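PDB 1Z6N: hypothetical protein PA1234 from Pseudomonas aeruginosa, which is of unknown function but belongs to the thioredoxin family, so may take part in thiol-disulfide chemistry, and binds a magnesium ion. Local coordinates for residues A[58-63]-A[112-117]; A[6-11]-A[87-92]; A[108-113]-A[126-131]. All blocks are in the same frame, centred on the assembly; numbering follows the deposited sequence.

Interaction 1: A[58-63]-A[112-117]; sequences LLVAGE and PLVLVL
Leu59 and Leu115 pair through both backbone bonds: Leu115 N reaches Leu59 O at 2.8 Å, nearly straight at 172°, and Leu59 N returns a more bent bond to Leu115 O at 3.0 Å. Ala61 and Leu113 repeat the exchange two residues on, with Ala61 N to Leu113 O at 2.8 Å. Between these pairs the valines Val60 and Val114 lie side by side, CG2 against CG2 at 4.1 Å; their branched beta carbons suit an extended backbone. Leu58 has its CG anti to the carbonyl carbon (chi1 -56°), which carries CD2 over to Val116 CG2 at 3.8 Å. On the other face Leu117 CD1 reaches diagonally to Leu59 CB, 4.0 Å away. These antiparallel strands form the middle of a thioredoxin-type sheet, and the cis peptide before Pro112 matches the cis-proline hallmark of that fold; Pro112 touches Cys69 of a putative CxxC motif. Outward, helix 67-82 packs on the valine face through Leu73 against Val60 and Leu76 against Val114, while Leu58 meets Ile86 and Leu88 of strand 86-91. The face of Leu59 and Leu115 meets Tyr4 of helix 4-10, while Leu104 packs on both Leu113 and Leu115.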
ATOM      1  N   LEU A  58       7.142   0.731   4.092  1.00  8.58           N
ATOM      2  CA  LEU A  58       5.858   0.063   3.985  1.00  8.12           C
ATOM      3  C   LEU A  58       6.158  -1.403   3.679  1.00  7.82           C
ATOM      4  O   LEU A  58       6.589  -1.729   2.569  1.00  8.08           O
ATOM      5  CB  LEU A  58       5.006   0.699   2.872  1.00  8.28           C
ATOM      6  CG  LEU A  58       4.731   2.207   2.963  1.00  9.99           C
ATOM      7  CD1 LEU A  58       3.761   2.692   1.880  1.00 10.10           C
ATOM      8  CD2 LEU A  58       4.221   2.596   4.342  1.00 10.58           C
ATOM      9  N   LEU A  59       5.999  -2.253   4.694  1.00  7.04           N
ATOM     10  CA  LEU A  59       6.098  -3.704   4.516  1.00  7.52           C
ATOM     11  C   LEU A  59       4.729  -4.201   4.088  1.00  7.36           C
ATOM     12  O   LEU A  59       3.750  -4.123   4.838  1.00  7.46           O
ATOM     13  CB  LEU A  59       6.541  -4.402   5.804  1.00  7.09           C
ATOM     14  CG  LEU A  59       6.580  -5.933   5.747  1.00  8.07           C
ATOM     15  CD1 LEU A  59       7.531  -6.444   4.639  1.00  7.99           C
ATOM     16  CD2 LEU A  59       7.003  -6.475   7.100  1.00  9.57           C
ATOM     17  N   VAL A  60       4.667  -4.710   2.862  1.00  7.69           N
ATOM     18  CA  VAL A  60       3.387  -5.046   2.263  1.00  8.13           C
ATOM     19  C   VAL A  60       3.265  -6.530   1.986  1.00  8.36           C
ATOM     20  O   VAL A  60       4.198  -7.125   1.480  1.00  8.64           O
ATOM     21  CB  VAL A  60       3.235  -4.326   0.899  1.00  8.06           C
ATOM     22  CG1 VAL A  60       1.908  -4.683   0.231  1.00  9.72           C
ATOM     23  CG2 VAL A  60       3.346  -2.810   1.065  1.00  8.41           C
ATOM     24  N   ALA A  61       2.126  -7.130   2.332  1.00  7.67           N
ATOM     25  CA  ALA A  61       1.823  -8.474   1.831  1.00  7.61           C
ATOM     26  C   ALA A  61       0.783  -8.311   0.724  1.00  8.06           C
ATOM     27  O   ALA A  61      -0.284  -7.724   0.928  1.00  7.75           O
ATOM     28  CB  ALA A  61       1.278  -9.362   2.936  1.00  7.66           C
ATOM     29  N   GLY A  62       1.119  -8.807  -0.466  1.00  7.59           N
ATOM     30  CA  GLY A  62       0.251  -8.598  -1.614  1.00  8.67           C
ATOM     31  C   GLY A  62       0.547  -9.582  -2.720  1.00  8.44           C
ATOM     32  O   GLY A  62       1.554 -10.297  -2.681  1.00 10.30           O
ATOM     33  N   GLU A  63      -0.355  -9.614  -3.701  1.00  8.12           N
ATOM     34  CA  GLU A  63      -0.264 -10.551  -4.827  1.00  8.27           C
ATOM     35  C   GLU A  63      -0.805  -9.852  -6.070  1.00  8.05           C
ATOM     36  O   GLU A  63      -1.808  -9.130  -6.006  1.00  7.06           O
ATOM     37  CB  GLU A  63      -1.123 -11.786  -4.577  1.00  9.34           C
ATOM     38  CG  GLU A  63      -0.774 -12.576  -3.297  1.00 10.07           C
ATOM     39  CD  GLU A  63       0.152 -13.778  -3.502  1.00  9.50           C
ATOM     40  OE1 GLU A  63       0.874 -14.124  -2.545  1.00  9.45           O
ATOM     41  OE2 GLU A  63       0.104 -14.408  -4.572  1.00  8.87           O
ATOM     42  N   PRO A 112      -4.342  -6.100   0.026  1.00  7.89           N
ATOM     43  CA  PRO A 112      -2.987  -5.899   0.555  1.00  7.95           C
ATOM     44  C   PRO A 112      -3.006  -5.560   2.034  1.00  7.51           C
ATOM     45  O   PRO A 112      -3.872  -4.804   2.490  1.00  8.12           O
ATOM     46  CB  PRO A 112      -2.498  -4.675  -0.220  1.00  8.19           C
ATOM     47  CG  PRO A 112      -3.730  -3.917  -0.548  1.00  7.74           C
ATOM     48  CD  PRO A 112      -4.778  -4.963  -0.810  1.00  8.70           C
ATOM     49  N   LEU A 113      -2.054  -6.126   2.765  1.00  7.75           N
ATOM     50  CA  LEU A 113      -1.807  -5.749   4.141  1.00  8.17           C
ATOM     51  C   LEU A 113      -0.569  -4.861   4.122  1.00  8.46           C
ATOM     52  O   LEU A 113       0.496  -5.305   3.691  1.00  9.08           O
ATOM     53  CB  LEU A 113      -1.563  -7.006   4.990  1.00  8.51           C
ATOM     54  CG  LEU A 113      -1.049  -6.789   6.417  1.00 10.05           C
ATOM     55  CD1 LEU A 113      -2.088  -6.025   7.240  1.00  9.70           C
ATOM     56  CD2 LEU A 113      -0.701  -8.132   7.090  1.00 11.53           C
ATOM     57  N   VAL A 114      -0.720  -3.615   4.572  1.00  8.06           N
ATOM     58  CA  VAL A 114       0.357  -2.655   4.521  1.00  7.93           C
ATOM     59  C   VAL A 114       0.720  -2.246   5.946  1.00  8.26           C
ATOM     60  O   VAL A 114      -0.081  -1.622   6.641  1.00  8.65           O
ATOM     61  CB  VAL A 114      -0.033  -1.403   3.703  1.00  8.90           C
ATOM     62  CG1 VAL A 114       1.114  -0.419   3.657  1.00  9.28           C
ATOM     63  CG2 VAL A 114      -0.442  -1.791   2.262  1.00  8.27           C
ATOM     64  N   LEU A 115       1.932  -2.598   6.360  1.00  7.86           N
ATOM     65  CA  LEU A 115       2.426  -2.209   7.680  1.00  7.72           C
ATOM     66  C   LEU A 115       3.317  -0.987   7.530  1.00  7.63           C
ATOM     67  O   LEU A 115       4.283  -1.012   6.766  1.00  7.94           O
ATOM     68  CB  LEU A 115       3.194  -3.377   8.309  1.00  7.85           C
ATOM     69  CG  LEU A 115       2.414  -4.698   8.422  1.00  8.90           C
ATOM     70  CD1 LEU A 115       3.322  -5.732   9.090  1.00  9.69           C
ATOM     71  CD2 LEU A 115       1.127  -4.526   9.227  1.00 10.37           C
ATOM     72  N   VAL A 116       2.977   0.091   8.236  1.00  7.83           N
ATOM     73  CA  VAL A 116       3.726   1.337   8.155  1.00  8.76           C
ATOM     74  C   VAL A 116       4.748   1.344   9.273  1.00  9.21           C
ATOM     75  O   VAL A 116       4.381   1.296  10.458  1.00  9.32           O
ATOM     76  CB  VAL A 116       2.791   2.563   8.274  1.00  9.08           C
ATOM     77  CG1 VAL A 116       3.584   3.858   8.158  1.00 10.89           C
ATOM     78  CG2 VAL A 116       1.697   2.484   7.212  1.00 11.01           C
ATOM     79  N   LEU A 117       6.020   1.370   8.895  1.00  8.81           N
ATOM     80  CA  LEU A 117       7.128   1.275   9.846  1.00  9.67           C
ATOM     81  C   LEU A 117       7.975   2.541   9.779  1.00  9.95           C
ATOM     82  O   LEU A 117       8.107   3.149   8.711  1.00  9.70           O
ATOM     83  CB  LEU A 117       8.003   0.060   9.534  1.00  9.91           C
ATOM     84  CG  LEU A 117       7.358  -1.326   9.487  1.00 12.41           C
ATOM     85  CD1 LEU A 117       8.229  -2.277   8.691  1.00 14.55           C
ATOM     86  CD2 LEU A 117       7.209  -1.878  10.879  1.00 15.17           C
TER

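Interaction 2: A[6-11]-A[87-92]; sequences ELFDIG and ELAIIS
Leu7 O receives weak hydrogen bonds from Ile10 N and Gly11 N, the latter at 3.0 Å, as the helix winds to its end, and methyl CG2 of Ile91 rests on the same oxygen at 3.7 Å. Just past the helix, Gly11 runs so close to the strand that its CA makes a CA-H...O contact with Ile90 O at 3.3 Å. Glycine suits this place because the room a beta carbon would need is already taken by Ile90 N and Ala89 CB. Ala89, with its single methyl, lets the helix settle near: CB lies 3.4 Å from Phe8 O and also makes a CH-pi contact over one face of the Phe8 ring, 3.6 Å from the centroid and 16° off the normal. Phe8 reaches along the strand because its CG stands anti to the backbone N (chi1 -168°), which leaves ring atom CE1 3.7 Å from Glu87 O, an oxygen lying in the ring plane at the edge. The extended side chain of Glu87 sets CD 3.9 Å from Phe8 CZ, its carboxylate turned 85° to the ring. That side chain is about 6 Å from the side chain of Asp13, a magnesium-binding residue. Helix 4-10 thus lies crosswise over strand 86-91, an outermost strand of the sheet, with Leu7 also touching Leu59 of the neighbouring strand and Arg95 of helix 93-99, whereas Leu88, pointing away, packs on Leu76 and Gln80 of helix 67-82.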
ATOM      1  N   GLU A   6      14.055  -8.119   8.598  1.00  8.62           N
ATOM      2  CA  GLU A   6      14.327  -9.317   7.798  1.00  9.62           C
ATOM      3  C   GLU A   6      13.282  -9.516   6.696  1.00  8.50           C
ATOM      4  O   GLU A   6      13.617  -9.830   5.543  1.00  8.63           O
ATOM      5  CB  GLU A   6      14.418 -10.562   8.695  1.00  9.31           C
ATOM      6  CG  GLU A   6      15.692 -10.563   9.528  1.00 11.82           C
ATOM      7  CD  GLU A   6      15.763 -11.672  10.555  1.00 12.52           C
ATOM      8  OE1 GLU A   6      14.714 -12.158  11.035  1.00 12.64           O
ATOM      9  OE2 GLU A   6      16.906 -12.050  10.910  1.00 18.71           O
ATOM     10  N   LEU A   7      12.011  -9.320   7.044  1.00  8.24           N
ATOM     11  CA  LEU A   7      10.940  -9.443   6.058  1.00  7.95           C
ATOM     12  C   LEU A   7      11.012  -8.343   5.019  1.00  8.58           C
ATOM     13  O   LEU A   7      10.878  -8.597   3.817  1.00  8.28           O
ATOM     14  CB  LEU A   7       9.569  -9.381   6.740  1.00  7.88           C
ATOM     15  CG  LEU A   7       9.285 -10.575   7.662  1.00  8.32           C
ATOM     16  CD1 LEU A   7       8.026 -10.332   8.481  1.00 11.15           C
ATOM     17  CD2 LEU A   7       9.139 -11.865   6.821  1.00  8.58           C
ATOM     18  N   PHE A   8      11.240  -7.109   5.463  1.00  7.98           N
ATOM     19  CA  PHE A   8      11.399  -6.011   4.494  1.00  8.16           C
ATOM     20  C   PHE A   8      12.543  -6.262   3.500  1.00  8.58           C
ATOM     21  O   PHE A   8      12.425  -6.012   2.281  1.00  8.94           O
ATOM     22  CB  PHE A   8      11.592  -4.673   5.229  1.00  8.91           C
ATOM     23  CG  PHE A   8      11.469  -3.473   4.331  1.00  7.76           C
ATOM     24  CD1 PHE A   8      10.225  -2.895   4.088  1.00  9.50           C
ATOM     25  CD2 PHE A   8      12.594  -2.928   3.718  1.00  9.46           C
ATOM     26  CE1 PHE A   8      10.091  -1.802   3.240  1.00 10.50           C
ATOM     27  CE2 PHE A   8      12.461  -1.821   2.879  1.00  9.64           C
ATOM     28  CZ  PHE A   8      11.206  -1.268   2.637  1.00  9.56           C
ATOM     29  N   ASP A   9      13.634  -6.806   4.026  1.00  8.08           N
ATOM     30  CA  ASP A   9      14.826  -7.076   3.219  1.00  9.22           C
ATOM     31  C   ASP A   9      14.552  -8.102   2.106  1.00  9.04           C
ATOM     32  O   ASP A   9      15.163  -8.022   1.029  1.00 10.16           O
ATOM     33  CB  ASP A   9      15.954  -7.543   4.121  1.00 10.46           C
ATOM     34  CG  ASP A   9      17.234  -7.736   3.374  1.00 17.39           C
ATOM     35  OD1 ASP A   9      17.804  -6.718   2.907  1.00 22.64           O
ATOM     36  OD2 ASP A   9      17.668  -8.908   3.243  1.00 24.20           O
ATOM     37  N   ILE A  10      13.652  -9.063   2.341  1.00  7.47           N
ATOM     38  CA  ILE A  10      13.363 -10.067   1.305  1.00  7.50           C
ATOM     39  C   ILE A  10      12.141  -9.721   0.438  1.00  7.46           C
ATOM     40  O   ILE A  10      11.872 -10.379  -0.572  1.00  8.03           O
ATOM     41  CB  ILE A  10      13.232 -11.516   1.857  1.00  7.53           C
ATOM     42  CG1 ILE A  10      12.049 -11.635   2.836  1.00  6.96           C
ATOM     43  CG2 ILE A  10      14.570 -11.983   2.462  1.00  6.70           C
ATOM     44  CD1 ILE A  10      11.530 -13.056   2.963  1.00  8.31           C
ATOM     45  N   GLY A  11      11.400  -8.689   0.829  1.00  7.38           N
ATOM     46  CA  GLY A  11      10.321  -8.215  -0.003  1.00  7.74           C
ATOM     47  C   GLY A  11      10.863  -7.715  -1.329  1.00  6.97           C
ATOM     48  O   GLY A  11      12.011  -7.256  -1.437  1.00  7.55           O
ATOM     49  N   GLU A  87       9.353   3.997   1.235  1.00  9.89           N
ATOM     50  CA  GLU A  87       9.764   2.855   0.413  1.00 11.51           C
ATOM     51  C   GLU A  87       8.898   1.628   0.697  1.00 10.30           C
ATOM     52  O   GLU A  87       8.697   1.293   1.868  1.00 10.81           O
ATOM     53  CB  GLU A  87      11.223   2.459   0.683  1.00 11.53           C
ATOM     54  CG  GLU A  87      11.725   1.381  -0.309  1.00 15.78           C
ATOM     55  CD  GLU A  87      13.143   0.840  -0.044  1.00 16.04           C
ATOM     56  OE1 GLU A  87      13.858   1.362   0.833  1.00 21.44           O
ATOM     57  OE2 GLU A  87      13.527  -0.132  -0.738  1.00 23.59           O
ATOM     58  N   LEU A  88       8.429   0.966  -0.366  1.00  9.89           N
ATOM     59  CA  LEU A  88       7.634  -0.274  -0.276  1.00 10.55           C
ATOM     60  C   LEU A  88       8.506  -1.478  -0.543  1.00  9.90           C
ATOM     61  O   LEU A  88       9.344  -1.442  -1.444  1.00  9.88           O
ATOM     62  CB  LEU A  88       6.531  -0.331  -1.357  1.00 11.72           C
ATOM     63  CG  LEU A  88       5.226   0.441  -1.264  1.00 14.58           C
ATOM     64  CD1 LEU A  88       5.497   1.937  -1.316  1.00 14.57           C
ATOM     65  CD2 LEU A  88       4.305   0.036  -2.406  1.00 13.11           C
ATOM     66  N   ALA A  89       8.260  -2.556   0.208  1.00  8.24           N
ATOM     67  CA  ALA A  89       8.791  -3.876  -0.162  1.00  7.89           C
ATOM     68  C   ALA A  89       7.653  -4.849   0.032  1.00  8.26           C
ATOM     69  O   ALA A  89       6.907  -4.750   1.018  1.00  8.11           O
ATOM     70  CB  ALA A  89       9.952  -4.256   0.713  1.00  9.59           C
ATOM     71  N   ILE A  90       7.520  -5.803  -0.887  1.00  6.92           N
ATOM     72  CA  ILE A  90       6.309  -6.645  -0.929  1.00  7.45           C
ATOM     73  C   ILE A  90       6.648  -8.130  -0.791  1.00  8.02           C
ATOM     74  O   ILE A  90       7.466  -8.666  -1.543  1.00  7.85           O
ATOM     75  CB  ILE A  90       5.567  -6.417  -2.265  1.00  7.88           C
ATOM     76  CG1 ILE A  90       5.192  -4.928  -2.388  1.00  8.91           C
ATOM     77  CG2 ILE A  90       4.291  -7.234  -2.346  1.00  8.27           C
ATOM     78  CD1 ILE A  90       5.045  -4.430  -3.853  1.00 10.92           C
ATOM     79  N   ILE A  91       6.036  -8.753   0.217  1.00  7.56           N
ATOM     80  CA  ILE A  91       6.112 -10.207   0.444  1.00  7.80           C
ATOM     81  C   ILE A  91       4.776 -10.837   0.087  1.00  8.08           C
ATOM     82  O   ILE A  91       3.791 -10.129  -0.179  1.00  7.84           O
ATOM     83  CB  ILE A  91       6.459 -10.547   1.904  1.00  7.75           C
ATOM     84  CG1 ILE A  91       5.375 -10.014   2.861  1.00  8.45           C
ATOM     85  CG2 ILE A  91       7.845 -10.022   2.249  1.00  8.83           C
ATOM     86  CD1 ILE A  91       5.558 -10.468   4.337  1.00  8.26           C
ATOM     87  N   SER A  92       4.759 -12.169   0.021  1.00  7.53           N
ATOM     88  CA  SER A  92       3.551 -12.875  -0.435  1.00  7.79           C
ATOM     89  C   SER A  92       2.470 -12.945   0.641  1.00  7.50           C
ATOM     90  O   SER A  92       2.733 -12.781   1.840  1.00  8.58           O
ATOM     91  CB  SER A  92       3.894 -14.290  -0.851  1.00  8.17           C
ATOM     92  OG  SER A  92       4.202 -15.046   0.312  1.00  8.49           O
TER

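Interaction 3: A[108-113]-A[126-131]; sequences RIAIPL and RFVERP
Leu113 and Val128 form an antiparallel non-hydrogen-bonded pair, and beside it Glu129 N donates to Pro112 O at 2.8 Å and 165°, approaching somewhat tilted from the carbonyl plane. Glu129 then turns the chain away: its positive phi of 72° and the bond of 2.8 Å from Arg130 N to Val128 O make a classic gamma turn. On the sheet face shared by the pair, Leu113 CD1 and Val128 CG2 meet at 4.0 Å, the two apolar side chains lying alongside each other. Pro112 presses the rim of its ring on the turn, CD being 3.5 Å from Glu129 O, while its CG comes to the edge of the Phe127 ring, near the ring plane. With CG turned opposite its own amide nitrogen (chi1 -159°) and the rest of the chain extended, Glu129 lays methylene CG 3.5 Å from Ile111 O, and the carboxylate comes to rest against the small CB of Ala110, its carbon CD 4.0 Å from that methyl. A long acidic chain is apt here, since OE2 accepts from a water at 2.7 Å that in turn accepts from Arg108 NH1 at 2.9 Å; the charges are too far apart for a direct salt bridge. Glu129 CD also sits over the centre of one face of the Arg130 guanidinium, whose NE is salt-bridged to Asp68 OD1. The contact joins the loop leading into strand 113-117 to the end of strand 123-128, with Phe127 touching Asn72 of helix 67-82 and Ala154 and Asp157 of helix 151-164.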
ATOM      1  N   ARG A 108      -7.163 -13.852   9.687  1.00 14.26           N
ATOM      2  CA  ARG A 108      -6.735 -14.255   8.345  1.00 13.67           C
ATOM      3  C   ARG A 108      -5.989 -13.067   7.745  1.00 12.09           C
ATOM      4  O   ARG A 108      -6.010 -11.964   8.302  1.00 11.26           O
ATOM      5  CB  ARG A 108      -7.957 -14.584   7.482  1.00 14.41           C
ATOM      6  CG  ARG A 108      -8.862 -13.390   7.267  1.00 17.45           C
ATOM      7  CD  ARG A 108     -10.101 -13.761   6.465  1.00 22.54           C
ATOM      8  NE  ARG A 108      -9.917 -13.465   5.045  1.00 27.59           N
ATOM      9  CZ  ARG A 108     -10.272 -12.319   4.460  1.00 29.21           C
ATOM     10  NH1 ARG A 108     -10.057 -12.151   3.163  1.00 30.96           N
ATOM     11  NH2 ARG A 108     -10.842 -11.344   5.163  1.00 29.73           N
ATOM     12  N   ILE A 109      -5.323 -13.283   6.609  1.00 10.53           N
ATOM     13  CA  ILE A 109      -4.650 -12.193   5.913  1.00 10.04           C
ATOM     14  C   ILE A 109      -5.465 -11.746   4.710  1.00 10.07           C
ATOM     15  O   ILE A 109      -5.556 -12.462   3.715  1.00 12.66           O
ATOM     16  CB  ILE A 109      -3.230 -12.589   5.441  1.00 10.20           C
ATOM     17  CG1 ILE A 109      -2.362 -13.023   6.636  1.00  9.91           C
ATOM     18  CG2 ILE A 109      -2.600 -11.429   4.685  1.00 10.01           C
ATOM     19  CD1 ILE A 109      -2.017 -11.882   7.662  1.00 11.27           C
ATOM     20  N   ALA A 110      -6.055 -10.559   4.811  1.00  9.48           N
ATOM     21  CA  ALA A 110      -6.728  -9.915   3.686  1.00  8.77           C
ATOM     22  C   ALA A 110      -5.693  -9.004   3.053  1.00  9.76           C
ATOM     23  O   ALA A 110      -4.995  -8.261   3.758  1.00 11.25           O
ATOM     24  CB  ALA A 110      -7.928  -9.113   4.185  1.00  8.97           C
ATOM     25  N   ILE A 111      -5.570  -9.086   1.735  1.00  8.92           N
ATOM     26  CA  ILE A 111      -4.524  -8.340   1.045  1.00  8.32           C
ATOM     27  C   ILE A 111      -5.113  -7.187   0.213  1.00  8.09           C
ATOM     28  O   ILE A 111      -6.255  -7.286  -0.262  1.00  8.61           O
ATOM     29  CB  ILE A 111      -3.619  -9.262   0.173  1.00  8.44           C
ATOM     30  CG1 ILE A 111      -4.473 -10.106  -0.775  1.00  9.12           C
ATOM     31  CG2 ILE A 111      -2.705 -10.128   1.076  1.00  9.89           C
ATOM     32  CD1 ILE A 111      -3.677 -10.839  -1.816  1.00  9.60           C
ATOM     33  N   PRO A 112      -4.342  -6.100   0.026  1.00  7.89           N
ATOM     34  CA  PRO A 112      -2.987  -5.899   0.555  1.00  7.95           C
ATOM     35  C   PRO A 112      -3.006  -5.560   2.034  1.00  7.51           C
ATOM     36  O   PRO A 112      -3.872  -4.804   2.490  1.00  8.12           O
ATOM     37  CB  PRO A 112      -2.498  -4.675  -0.220  1.00  8.19           C
ATOM     38  CG  PRO A 112      -3.730  -3.917  -0.548  1.00  7.74           C
ATOM     39  CD  PRO A 112      -4.778  -4.963  -0.810  1.00  8.70           C
ATOM     40  N   LEU A 113      -2.054  -6.126   2.765  1.00  7.75           N
ATOM     41  CA  LEU A 113      -1.807  -5.749   4.141  1.00  8.17           C
ATOM     42  C   LEU A 113      -0.569  -4.861   4.122  1.00  8.46           C
ATOM     43  O   LEU A 113       0.496  -5.305   3.691  1.00  9.08           O
ATOM     44  CB  LEU A 113      -1.563  -7.006   4.990  1.00  8.51           C
ATOM     45  CG  LEU A 113      -1.049  -6.789   6.417  1.00 10.05           C
ATOM     46  CD1 LEU A 113      -2.088  -6.025   7.240  1.00  9.70           C
ATOM     47  CD2 LEU A 113      -0.701  -8.132   7.090  1.00 11.53           C
ATOM     48  N   ARG A 126      -1.428   0.281  10.330  1.00  9.58           N
ATOM     49  CA  ARG A 126      -1.737  -0.622   9.230  1.00 10.09           C
ATOM     50  C   ARG A 126      -2.790  -0.052   8.307  1.00 10.00           C
ATOM     51  O   ARG A 126      -3.746   0.613   8.757  1.00  9.21           O
ATOM     52  CB  ARG A 126      -2.334  -1.932   9.754  1.00 11.59           C
ATOM     53  CG  ARG A 126      -1.678  -2.551  10.923  1.00 13.98           C
ATOM     54  CD  ARG A 126      -2.657  -3.528  11.530  1.00 13.97           C
ATOM     55  NE  ARG A 126      -2.105  -4.114  12.737  1.00 14.51           N
ATOM     56  CZ  ARG A 126      -2.586  -5.207  13.316  1.00 15.30           C
ATOM     57  NH1 ARG A 126      -3.628  -5.836  12.792  1.00 15.59           N
ATOM     58  NH2 ARG A 126      -2.010  -5.671  14.408  1.00 15.78           N
ATOM     59  N   PHE A 127      -2.637  -0.397   7.030  1.00  8.91           N
ATOM     60  CA  PHE A 127      -3.681  -0.234   6.010  1.00  8.94           C
ATOM     61  C   PHE A 127      -4.085  -1.656   5.613  1.00  9.19           C
ATOM     62  O   PHE A 127      -3.215  -2.493   5.356  1.00  9.33           O
ATOM     63  CB  PHE A 127      -3.125   0.557   4.826  1.00  9.20           C
ATOM     64  CG  PHE A 127      -4.049   0.643   3.631  1.00  8.87           C
ATOM     65  CD1 PHE A 127      -4.770   1.815   3.362  1.00  8.32           C
ATOM     66  CD2 PHE A 127      -4.177  -0.434   2.754  1.00  9.68           C
ATOM     67  CE1 PHE A 127      -5.601   1.895   2.238  1.00  8.70           C
ATOM     68  CE2 PHE A 127      -4.994  -0.358   1.624  1.00  8.31           C
ATOM     69  CZ  PHE A 127      -5.715   0.806   1.368  1.00  9.18           C
ATOM     70  N   VAL A 128      -5.381  -1.953   5.584  1.00  9.06           N
ATOM     71  CA  VAL A 128      -5.813  -3.330   5.358  1.00  9.13           C
ATOM     72  C   VAL A 128      -6.863  -3.397   4.254  1.00  8.82           C
ATOM     73  O   VAL A 128      -8.006  -2.934   4.443  1.00  8.59           O
ATOM     74  CB  VAL A 128      -6.385  -4.008   6.641  1.00  9.29           C
ATOM     75  CG1 VAL A 128      -6.667  -5.484   6.362  1.00 10.73           C
ATOM     76  CG2 VAL A 128      -5.442  -3.846   7.840  1.00  9.64           C
ATOM     77  N   GLU A 129      -6.447  -3.961   3.115  1.00  8.76           N
ATOM     78  CA  GLU A 129      -7.312  -4.264   1.974  1.00  9.07           C
ATOM     79  C   GLU A 129      -7.805  -3.068   1.145  1.00  8.38           C
ATOM     80  O   GLU A 129      -7.544  -3.010  -0.062  1.00  8.32           O
ATOM     81  CB  GLU A 129      -8.486  -5.170   2.378  1.00  9.04           C
ATOM     82  CG  GLU A 129      -9.101  -5.923   1.200  1.00 10.50           C
ATOM     83  CD  GLU A 129     -10.105  -6.991   1.613  1.00 11.33           C
ATOM     84  OE1 GLU A 129     -10.908  -6.734   2.527  1.00 14.72           O
ATOM     85  OE2 GLU A 129     -10.090  -8.087   1.020  1.00 13.91           O
ATOM     86  N   ARG A 130      -8.524  -2.141   1.786  1.00  8.29           N
ATOM     87  CA  ARG A 130      -9.147  -1.026   1.088  1.00  8.59           C
ATOM     88  C   ARG A 130      -9.076   0.228   1.951  1.00  8.01           C
ATOM     89  O   ARG A 130      -9.006   0.108   3.175  1.00  7.90           O
ATOM     90  CB  ARG A 130     -10.612  -1.352   0.779  1.00  9.66           C
ATOM     91  CG  ARG A 130     -10.723  -2.461  -0.220  1.00 12.05           C
ATOM     92  CD  ARG A 130     -12.152  -2.908  -0.429  1.00 13.56           C
ATOM     93  NE  ARG A 130     -12.113  -4.137  -1.208  1.00 14.95           N
ATOM     94  CZ  ARG A 130     -12.881  -5.205  -1.016  1.00 17.16           C
ATOM     95  NH1 ARG A 130     -13.810  -5.218  -0.060  1.00 16.94           N
ATOM     96  NH2 ARG A 130     -12.709  -6.272  -1.790  1.00 18.05           N
ATOM     97  N   PRO A 131      -9.086   1.424   1.319  1.00  7.33           N
ATOM     98  CA  PRO A 131      -9.092   2.658   2.115  1.00  6.63           C
ATOM     99  C   PRO A 131     -10.322   2.783   3.003  1.00  6.46           C
ATOM    100  O   PRO A 131     -11.382   2.235   2.694  1.00  7.39           O
ATOM    101  CB  PRO A 131      -9.048   3.785   1.069  1.00  6.93           C
ATOM    102  CG  PRO A 131      -8.577   3.124  -0.205  1.00  7.30           C
ATOM    103  CD  PRO A 131      -9.036   1.695  -0.135  1.00  7.92           C
TER
HETATM  104  O   HOH W   1     -11.658  -9.957   2.065  1.00 39.74           O

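How the interactions relate
From the N terminus, residues 6-11 open the first and longest loop, which interaction 2 closes at 87-92. Inside that span the chain passes 58-63, whose partner 112-117 comes only after 87-92, so interactions 1 and 2 cross. Interaction 3 starts at 108-113, sharing Pro112 and Leu113 with interaction 1, and closes a short hairpin connection at 126-131; it follows interaction 2 in series. Across the sheet, strands run in the order 86-91, 56-61, 113-117, 123-128. Interaction 2 sets helix 4-10 on one outermost strand, interaction 1 joins the two central ones, and interaction 3 ties in the other outermost strand.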